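Long-range contacts in putative sulfurtransferase DsrE (Allochromatium vinosum, PDB 2HYB), which probably acts as a sulfur carrier or sulfurtransferase in the oxidation of intracellular sulfur: residues A[39-44]-A[83-88]; A[74-79]-A[108-113]. All coordinates share one frame; numbering follows the deposited sequence.

Overall arrangement
Interaction 1 lies beyond the C-terminal end of the parallel sheet. Interaction 2, centred about 10 Å away from it, runs along the sheet and reaches that end at Cys78. It pairs strand 107-110, outermost in this chain's sheet, with strand 75-78, and interaction 1 joins the loop after the next strand, 33-39, to the end of helix 79-85. Residues 74-79 lead straight into that helix, whose last turn begins segment 83-88. Phe39 N lies 2.9 Å from Val76 O, a probable hydrogen bond. Cys78, by similarity the persulfide-forming residue, sits where the two contacts meet. Its SG is 3.5 Å from Tyr40 CE1. Beside it, Val44 CG1 packs 3.4 Å from Val77 CG1.

Interaction 1. Residues A[39-44]-A[83-88]; sequences FYHDGV and QRRGIV
The guanidinium of Arg85 has the His41 backbone on one face and Asp42 at its edge. This contact joins the loop after strand 33-39 to the C-terminal end of helix 79-85 in the alpha/beta fold of the DsrE family. His41 C lies over the guanidinium face, offset toward the rim and 3.4 Å from Arg85 CZ. At the edge, Arg85 NE donates to Asp42 OD1 at 2.9 Å, a salt bridge. The acceptor is in the guanidinium plane, but the N-H...O angle is only 144°. The carboxylate is met on its anti side, and the two planes stand 89° apart. Arg85 reaches across with its chain extended from CG to NE. Its NH2 also bonds to Gln13 of the second subunit and Glu24 of the DsrF chain, which accepts from His41 ND1 too. A leucine here would probably leave Asp42 without this cationic partner and weaken the tie to both neighbouring chains. Val44 CG2 packs 3.6 Å from Arg85 CD, crossing the arginine chain at about a right angle. Gly86, the first residue past the helix, has positive phi, and the Ile87 side chain that follows points toward Val44. There Ile87 CG1 rests 3.3 Å from Val44 O.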
ATOM      1  N   PHE A  39     -12.959  -1.461 -11.904  1.00 24.07           N
ATOM      2  CA  PHE A  39     -12.372  -0.953 -10.670  1.00 21.77           C
ATOM      3  C   PHE A  39     -12.802  -1.769  -9.481  1.00 22.09           C
ATOM      4  O   PHE A  39     -13.985  -1.864  -9.187  1.00 22.07           O
ATOM      5  CB  PHE A  39     -12.780   0.489 -10.427  1.00 16.19           C
ATOM      6  CG  PHE A  39     -12.302   1.437 -11.477  1.00 16.77           C
ATOM      7  CD1 PHE A  39     -13.035   1.631 -12.640  1.00 15.16           C
ATOM      8  CD2 PHE A  39     -11.116   2.153 -11.304  1.00 17.01           C
ATOM      9  CE1 PHE A  39     -12.599   2.529 -13.625  1.00 15.01           C
ATOM     10  CE2 PHE A  39     -10.675   3.051 -12.283  1.00 17.37           C
ATOM     11  CZ  PHE A  39     -11.426   3.238 -13.445  1.00 15.38           C
ATOM     12  N   TYR A  40     -11.828  -2.343  -8.791  1.00 25.74           N
ATOM     13  CA  TYR A  40     -12.090  -3.155  -7.613  1.00 24.78           C
ATOM     14  C   TYR A  40     -11.286  -2.570  -6.449  1.00 24.81           C
ATOM     15  O   TYR A  40     -10.392  -1.760  -6.685  1.00 26.51           O
ATOM     16  CB  TYR A  40     -11.680  -4.596  -7.913  1.00 21.50           C
ATOM     17  CG  TYR A  40     -12.216  -5.597  -6.934  1.00 23.69           C
ATOM     18  CD1 TYR A  40     -13.515  -5.486  -6.437  1.00 22.86           C
ATOM     19  CD2 TYR A  40     -11.427  -6.655  -6.486  1.00 23.57           C
ATOM     20  CE1 TYR A  40     -14.004  -6.396  -5.517  1.00 23.48           C
ATOM     21  CE2 TYR A  40     -11.919  -7.570  -5.567  1.00 22.81           C
ATOM     22  CZ  TYR A  40     -13.205  -7.432  -5.085  1.00 24.29           C
ATOM     23  OH  TYR A  40     -13.694  -8.324  -4.155  1.00 26.90           O
ATOM     24  N   HIS A  41     -11.586  -2.967  -5.210  1.00 17.13           N
ATOM     25  CA  HIS A  41     -10.879  -2.430  -4.037  1.00 16.97           C
ATOM     26  C   HIS A  41     -10.937  -0.898  -4.088  1.00 16.99           C
ATOM     27  O   HIS A  41     -11.857  -0.320  -4.672  1.00 14.27           O
ATOM     28  CB  HIS A  41      -9.402  -2.838  -4.036  1.00 24.30           C
ATOM     29  CG  HIS A  41      -9.163  -4.312  -4.148  1.00 25.97           C
ATOM     30  ND1 HIS A  41      -9.464  -5.200  -3.140  1.00 27.08           N
ATOM     31  CD2 HIS A  41      -8.623  -5.049  -5.148  1.00 26.03           C
ATOM     32  CE1 HIS A  41      -9.120  -6.421  -3.512  1.00 27.25           C
ATOM     33  NE2 HIS A  41      -8.606  -6.355  -4.727  1.00 24.79           N
ATOM     34  N   ASP A  42      -9.945  -0.242  -3.483  1.00 18.00           N
ATOM     35  CA  ASP A  42      -9.871   1.216  -3.495  1.00 18.14           C
ATOM     36  C   ASP A  42      -9.973   1.745  -4.934  1.00 16.68           C
ATOM     37  O   ASP A  42     -10.164   2.942  -5.157  1.00 14.93           O
ATOM     38  CB  ASP A  42      -8.565   1.701  -2.850  1.00 31.17           C
ATOM     39  CG  ASP A  42      -8.710   1.943  -1.353  1.00 34.15           C
ATOM     40  OD1 ASP A  42      -9.839   1.797  -0.839  1.00 35.66           O
ATOM     41  OD2 ASP A  42      -7.702   2.284  -0.691  1.00 33.76           O
ATOM     42  N   GLY A  43      -9.855   0.856  -5.913  1.00 16.30           N
ATOM     43  CA  GLY A  43      -9.983   1.286  -7.296  1.00 17.26           C
ATOM     44  C   GLY A  43     -11.316   1.990  -7.569  1.00 18.47           C
ATOM     45  O   GLY A  43     -11.373   2.948  -8.345  1.00 18.12           O
ATOM     46  N   VAL A  44     -12.394   1.531  -6.935  1.00 17.47           N
ATOM     47  CA  VAL A  44     -13.699   2.139  -7.130  1.00 17.10           C
ATOM     48  C   VAL A  44     -13.715   3.642  -6.865  1.00 17.13           C
ATOM     49  O   VAL A  44     -14.656   4.328  -7.246  1.00 19.08           O
ATOM     50  CB  VAL A  44     -14.767   1.491  -6.209  1.00 24.38           C
ATOM     51  CG1 VAL A  44     -14.933   0.014  -6.556  1.00 25.42           C
ATOM     52  CG2 VAL A  44     -14.373   1.676  -4.744  1.00 24.01           C
ATOM     53  N   GLN A  83     -19.950   0.008  -1.885  1.00 32.42           N
ATOM     54  CA  GLN A  83     -20.735   0.129  -0.660  1.00 34.24           C
ATOM     55  C   GLN A  83     -19.835   0.277   0.551  1.00 33.33           C
ATOM     56  O   GLN A  83     -20.170   0.972   1.506  1.00 32.91           O
ATOM     57  CB  GLN A  83     -21.594  -1.111  -0.469  1.00 49.22           C
ATOM     58  CG  GLN A  83     -22.616  -1.326  -1.549  1.00 53.10           C
ATOM     59  CD  GLN A  83     -23.395  -2.597  -1.326  1.00 55.26           C
ATOM     60  OE1 GLN A  83     -24.402  -2.839  -1.986  1.00 58.35           O
ATOM     61  NE2 GLN A  83     -22.931  -3.422  -0.389  1.00 56.01           N
ATOM     62  N   ARG A  84     -18.691  -0.393   0.506  1.00 31.85           N
ATOM     63  CA  ARG A  84     -17.737  -0.363   1.606  1.00 31.59           C
ATOM     64  C   ARG A  84     -16.987   0.968   1.732  1.00 29.72           C
ATOM     65  O   ARG A  84     -16.773   1.479   2.838  1.00 27.34           O
ATOM     66  CB  ARG A  84     -16.732  -1.516   1.440  1.00 36.72           C
ATOM     67  CG  ARG A  84     -16.422  -2.230   2.741  1.00 41.02           C
ATOM     68  CD  ARG A  84     -15.583  -3.481   2.547  1.00 42.67           C
ATOM     69  NE  ARG A  84     -16.102  -4.345   1.494  1.00 46.00           N
ATOM     70  CZ  ARG A  84     -15.978  -5.670   1.497  1.00 48.14           C
ATOM     71  NH1 ARG A  84     -15.361  -6.282   2.504  1.00 48.78           N
ATOM     72  NH2 ARG A  84     -16.448  -6.389   0.483  1.00 49.65           N
ATOM     73  N   ARG A  85     -16.618   1.533   0.588  1.00 35.07           N
ATOM     74  CA  ARG A  85     -15.848   2.770   0.554  1.00 35.60           C
ATOM     75  C   ARG A  85     -16.623   4.068   0.399  1.00 36.32           C
ATOM     76  O   ARG A  85     -16.119   5.129   0.773  1.00 37.08           O
ATOM     77  CB  ARG A  85     -14.787   2.652  -0.535  1.00 26.16           C
ATOM     78  CG  ARG A  85     -13.861   1.485  -0.279  1.00 24.14           C
ATOM     79  CD  ARG A  85     -13.011   1.136  -1.473  1.00 23.00           C
ATOM     80  NE  ARG A  85     -12.096   0.050  -1.125  1.00 25.75           N
ATOM     81  CZ  ARG A  85     -12.435  -1.234  -1.018  1.00 23.87           C
ATOM     82  NH1 ARG A  85     -13.681  -1.619  -1.246  1.00 23.87           N
ATOM     83  NH2 ARG A  85     -11.526  -2.134  -0.667  1.00 21.85           N
ATOM     84  N   GLY A  86     -17.834   4.004  -0.150  1.00 30.13           N
ATOM     85  CA  GLY A  86     -18.611   5.225  -0.283  1.00 29.03           C
ATOM     86  C   GLY A  86     -18.926   5.763  -1.667  1.00 27.70           C
ATOM     87  O   GLY A  86     -19.165   6.963  -1.814  1.00 27.63           O
ATOM     88  N   ILE A  87     -18.926   4.904  -2.683  1.00 21.64           N
ATOM     89  CA  ILE A  87     -19.265   5.348  -4.034  1.00 21.76           C
ATOM     90  C   ILE A  87     -20.751   5.044  -4.220  1.00 22.53           C
ATOM     91  O   ILE A  87     -21.173   3.889  -4.086  1.00 20.77           O
ATOM     92  CB  ILE A  87     -18.440   4.616  -5.088  1.00 21.84           C
ATOM     93  CG1 ILE A  87     -16.960   4.958  -4.907  1.00 21.87           C
ATOM     94  CG2 ILE A  87     -18.907   5.017  -6.478  1.00 20.87           C
ATOM     95  CD1 ILE A  87     -16.637   6.423  -5.118  1.00 18.91           C
ATOM     96  N   VAL A  88     -21.527   6.085  -4.533  1.00 23.33           N
ATOM     97  CA  VAL A  88     -22.979   5.978  -4.668  1.00 25.16           C
ATOM     98  C   VAL A  88     -23.604   6.586  -5.932  1.00 26.70           C
ATOM     99  O   VAL A  88     -23.308   7.723  -6.305  1.00 26.31           O
ATOM    100  CB  VAL A  88     -23.674   6.651  -3.442  1.00 33.69           C
ATOM    101  CG1 VAL A  88     -25.179   6.488  -3.517  1.00 35.49           C
ATOM    102  CG2 VAL A  88     -23.125   6.078  -2.146  1.00 34.86           C
TER

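Interaction 2. Residues A[74-79]-A[108-113]; sequences DMVVCV and RISGLG
Arg108 grips Asp74 side-on with two nitrogens. Its NE bonds to Asp74 OD1 at 2.6 Å and an almost straight 176°. Its NH2 reaches Asp74 OD2 at 3.1 Å. Both oxygens use their syn lone pairs, and the two flat groups are nearly coplanar, 11° apart. The two bonds would resist rotation of either group. Arg36 is a second cationic partner of Asp74 OD2. Between the strands, Arg108 N donates to Met75 O at 2.9 Å and Val77 N to Arg108 O at 2.7 Å. Ser110 N meets Val77 O from above the carbonyl plane. The last bond, Val79 N to Ser110 O, comes from the first residue of helix 79-85. Val76 CG2 lies over one face of the guanidinium, 3.3 Å from Arg108 NH2. Val76 CG1, anti to the backbone N (chi1 -179°), packs against Ser110 CB. Just past the strand end, Val79 CB touches Ile109 CG2 at 3.6 Å. Cys78, the N-cap of the helix, has its SG 4.1 Å from Leu112 CD1. The pairing is typical of the DsrEFH-like alpha/beta fold, a parallel sheet of strand order 4-3-2-1-5, and its last bridge is at Cys78, which by similarity carries the persulfide.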
ATOM      1  N   ASP A  74     -16.319   0.913 -21.551  1.00 31.88           N
ATOM      2  CA  ASP A  74     -17.277   0.457 -20.545  1.00 29.26           C
ATOM      3  C   ASP A  74     -16.555   0.375 -19.216  1.00 27.67           C
ATOM      4  O   ASP A  74     -15.861  -0.606 -18.938  1.00 27.88           O
ATOM      5  CB  ASP A  74     -17.848  -0.925 -20.902  1.00 42.61           C
ATOM      6  CG  ASP A  74     -18.730  -1.494 -19.799  1.00 44.37           C
ATOM      7  OD1 ASP A  74     -19.585  -0.746 -19.288  1.00 46.03           O
ATOM      8  OD2 ASP A  74     -18.575  -2.684 -19.444  1.00 43.70           O
ATOM      9  N   MET A  75     -16.720   1.409 -18.398  1.00 34.06           N
ATOM     10  CA  MET A  75     -16.062   1.455 -17.105  1.00 32.46           C
ATOM     11  C   MET A  75     -17.013   1.021 -15.977  1.00 32.03           C
ATOM     12  O   MET A  75     -18.030   1.658 -15.694  1.00 31.73           O
ATOM     13  CB  MET A  75     -15.495   2.863 -16.880  1.00 25.35           C
ATOM     14  CG  MET A  75     -14.634   3.352 -18.058  1.00 22.01           C
ATOM     15  SD  MET A  75     -13.338   4.526 -17.641  1.00 19.26           S
ATOM     16  CE  MET A  75     -14.266   5.892 -17.134  1.00 21.00           C
ATOM     17  N   VAL A  76     -16.648  -0.076 -15.330  1.00 28.73           N
ATOM     18  CA  VAL A  76     -17.449  -0.674 -14.277  1.00 28.60           C
ATOM     19  C   VAL A  76     -16.871  -0.530 -12.865  1.00 29.37           C
ATOM     20  O   VAL A  76     -15.662  -0.650 -12.666  1.00 30.06           O
ATOM     21  CB  VAL A  76     -17.665  -2.169 -14.623  1.00 17.75           C
ATOM     22  CG1 VAL A  76     -18.524  -2.853 -13.584  1.00 16.12           C
ATOM     23  CG2 VAL A  76     -18.286  -2.265 -16.016  1.00 16.24           C
ATOM     24  N   VAL A  77     -17.747  -0.283 -11.890  1.00 28.77           N
ATOM     25  CA  VAL A  77     -17.336  -0.125 -10.495  1.00 27.00           C
ATOM     26  C   VAL A  77     -17.985  -1.203  -9.631  1.00 27.64           C
ATOM     27  O   VAL A  77     -19.207  -1.255  -9.499  1.00 28.72           O
ATOM     28  CB  VAL A  77     -17.728   1.280  -9.960  1.00 20.93           C
ATOM     29  CG1 VAL A  77     -17.348   1.424  -8.492  1.00 19.72           C
ATOM     30  CG2 VAL A  77     -17.045   2.355 -10.796  1.00 20.06           C
ATOM     31  N   CYS A  78     -17.158  -2.076  -9.065  1.00 22.05           N
ATOM     32  CA  CYS A  78     -17.654  -3.138  -8.215  1.00 21.15           C
ATOM     33  C   CYS A  78     -18.609  -2.516  -7.225  1.00 22.94           C
ATOM     34  O   CYS A  78     -18.274  -1.534  -6.554  1.00 22.68           O
ATOM     35  CB  CYS A  78     -16.518  -3.806  -7.454  1.00 23.49           C
ATOM     36  SG  CYS A  78     -17.115  -5.161  -6.411  1.00 24.40           S
ATOM     37  N   VAL A  79     -19.804  -3.092  -7.140  1.00 28.34           N
ATOM     38  CA  VAL A  79     -20.836  -2.599  -6.242  1.00 28.48           C
ATOM     39  C   VAL A  79     -20.500  -2.843  -4.785  1.00 28.52           C
ATOM     40  O   VAL A  79     -20.646  -1.950  -3.951  1.00 29.05           O
ATOM     41  CB  VAL A  79     -22.183  -3.263  -6.533  1.00 37.92           C
ATOM     42  CG1 VAL A  79     -22.046  -4.773  -6.447  1.00 37.77           C
ATOM     43  CG2 VAL A  79     -23.218  -2.771  -5.549  1.00 37.36           C
ATOM     44  N   ARG A 108     -20.208   3.099 -14.362  1.00 29.33           N
ATOM     45  CA  ARG A 108     -21.432   2.440 -13.964  1.00 27.96           C
ATOM     46  C   ARG A 108     -21.071   1.460 -12.874  1.00 27.32           C
ATOM     47  O   ARG A 108     -19.947   0.942 -12.826  1.00 27.12           O
ATOM     48  CB  ARG A 108     -22.096   1.728 -15.144  1.00 33.36           C
ATOM     49  CG  ARG A 108     -21.362   0.521 -15.686  1.00 33.81           C
ATOM     50  CD  ARG A 108     -22.112  -0.047 -16.881  1.00 34.66           C
ATOM     51  NE  ARG A 108     -21.426  -1.199 -17.445  1.00 34.99           N
ATOM     52  CZ  ARG A 108     -21.623  -2.458 -17.062  1.00 37.88           C
ATOM     53  NH1 ARG A 108     -22.500  -2.747 -16.109  1.00 38.51           N
ATOM     54  NH2 ARG A 108     -20.931  -3.437 -17.626  1.00 39.10           N
ATOM     55  N   ILE A 109     -22.014   1.248 -11.969  1.00 36.61           N
ATOM     56  CA  ILE A 109     -21.824   0.326 -10.869  1.00 37.02           C
ATOM     57  C   ILE A 109     -22.409  -0.986 -11.337  1.00 37.55           C
ATOM     58  O   ILE A 109     -23.411  -0.999 -12.051  1.00 39.45           O
ATOM     59  CB  ILE A 109     -22.566   0.801  -9.617  1.00 23.98           C
ATOM     60  CG1 ILE A 109     -21.908   2.078  -9.100  1.00 23.31           C
ATOM     61  CG2 ILE A 109     -22.585  -0.310  -8.573  1.00 25.28           C
ATOM     62  CD1 ILE A 109     -22.255   2.429  -7.666  1.00 24.66           C
ATOM     63  N   SER A 110     -21.789  -2.091 -10.948  1.00 26.83           N
ATOM     64  CA  SER A 110     -22.274  -3.388 -11.377  1.00 27.59           C
ATOM     65  C   SER A 110     -21.672  -4.490 -10.530  1.00 26.36           C
ATOM     66  O   SER A 110     -21.050  -4.219  -9.507  1.00 27.29           O
ATOM     67  CB  SER A 110     -21.932  -3.616 -12.850  1.00 57.21           C
ATOM     68  OG  SER A 110     -22.565  -4.779 -13.365  1.00 61.62           O
ATOM     69  N   GLY A 111     -21.854  -5.730 -10.967  1.00 30.27           N
ATOM     70  CA  GLY A 111     -21.350  -6.860 -10.211  1.00 30.85           C
ATOM     71  C   GLY A 111     -19.922  -7.287 -10.480  1.00 30.27           C
ATOM     72  O   GLY A 111     -19.353  -6.993 -11.537  1.00 30.46           O
ATOM     73  N   LEU A 112     -19.351  -7.990  -9.503  1.00 31.51           N
ATOM     74  CA  LEU A 112     -17.989  -8.499  -9.592  1.00 31.16           C
ATOM     75  C   LEU A 112     -17.927  -9.443 -10.791  1.00 31.24           C
ATOM     76  O   LEU A 112     -16.865  -9.661 -11.378  1.00 29.26           O
ATOM     77  CB  LEU A 112     -17.631  -9.242  -8.300  1.00 22.03           C
ATOM     78  CG  LEU A 112     -16.146  -9.498  -8.043  1.00 21.48           C
ATOM     79  CD1 LEU A 112     -15.339  -8.261  -8.436  1.00 20.20           C
ATOM     80  CD2 LEU A 112     -15.930  -9.837  -6.572  1.00 18.55           C
ATOM     81  N   GLY A 113     -19.089  -9.987 -11.145  1.00 33.67           N
ATOM     82  CA  GLY A 113     -19.182 -10.889 -12.274  1.00 35.28           C
ATOM     83  C   GLY A 113     -18.704 -10.225 -13.547  1.00 36.19           C
ATOM     84  O   GLY A 113     -18.170 -10.880 -14.431  1.00 37.88           O
TER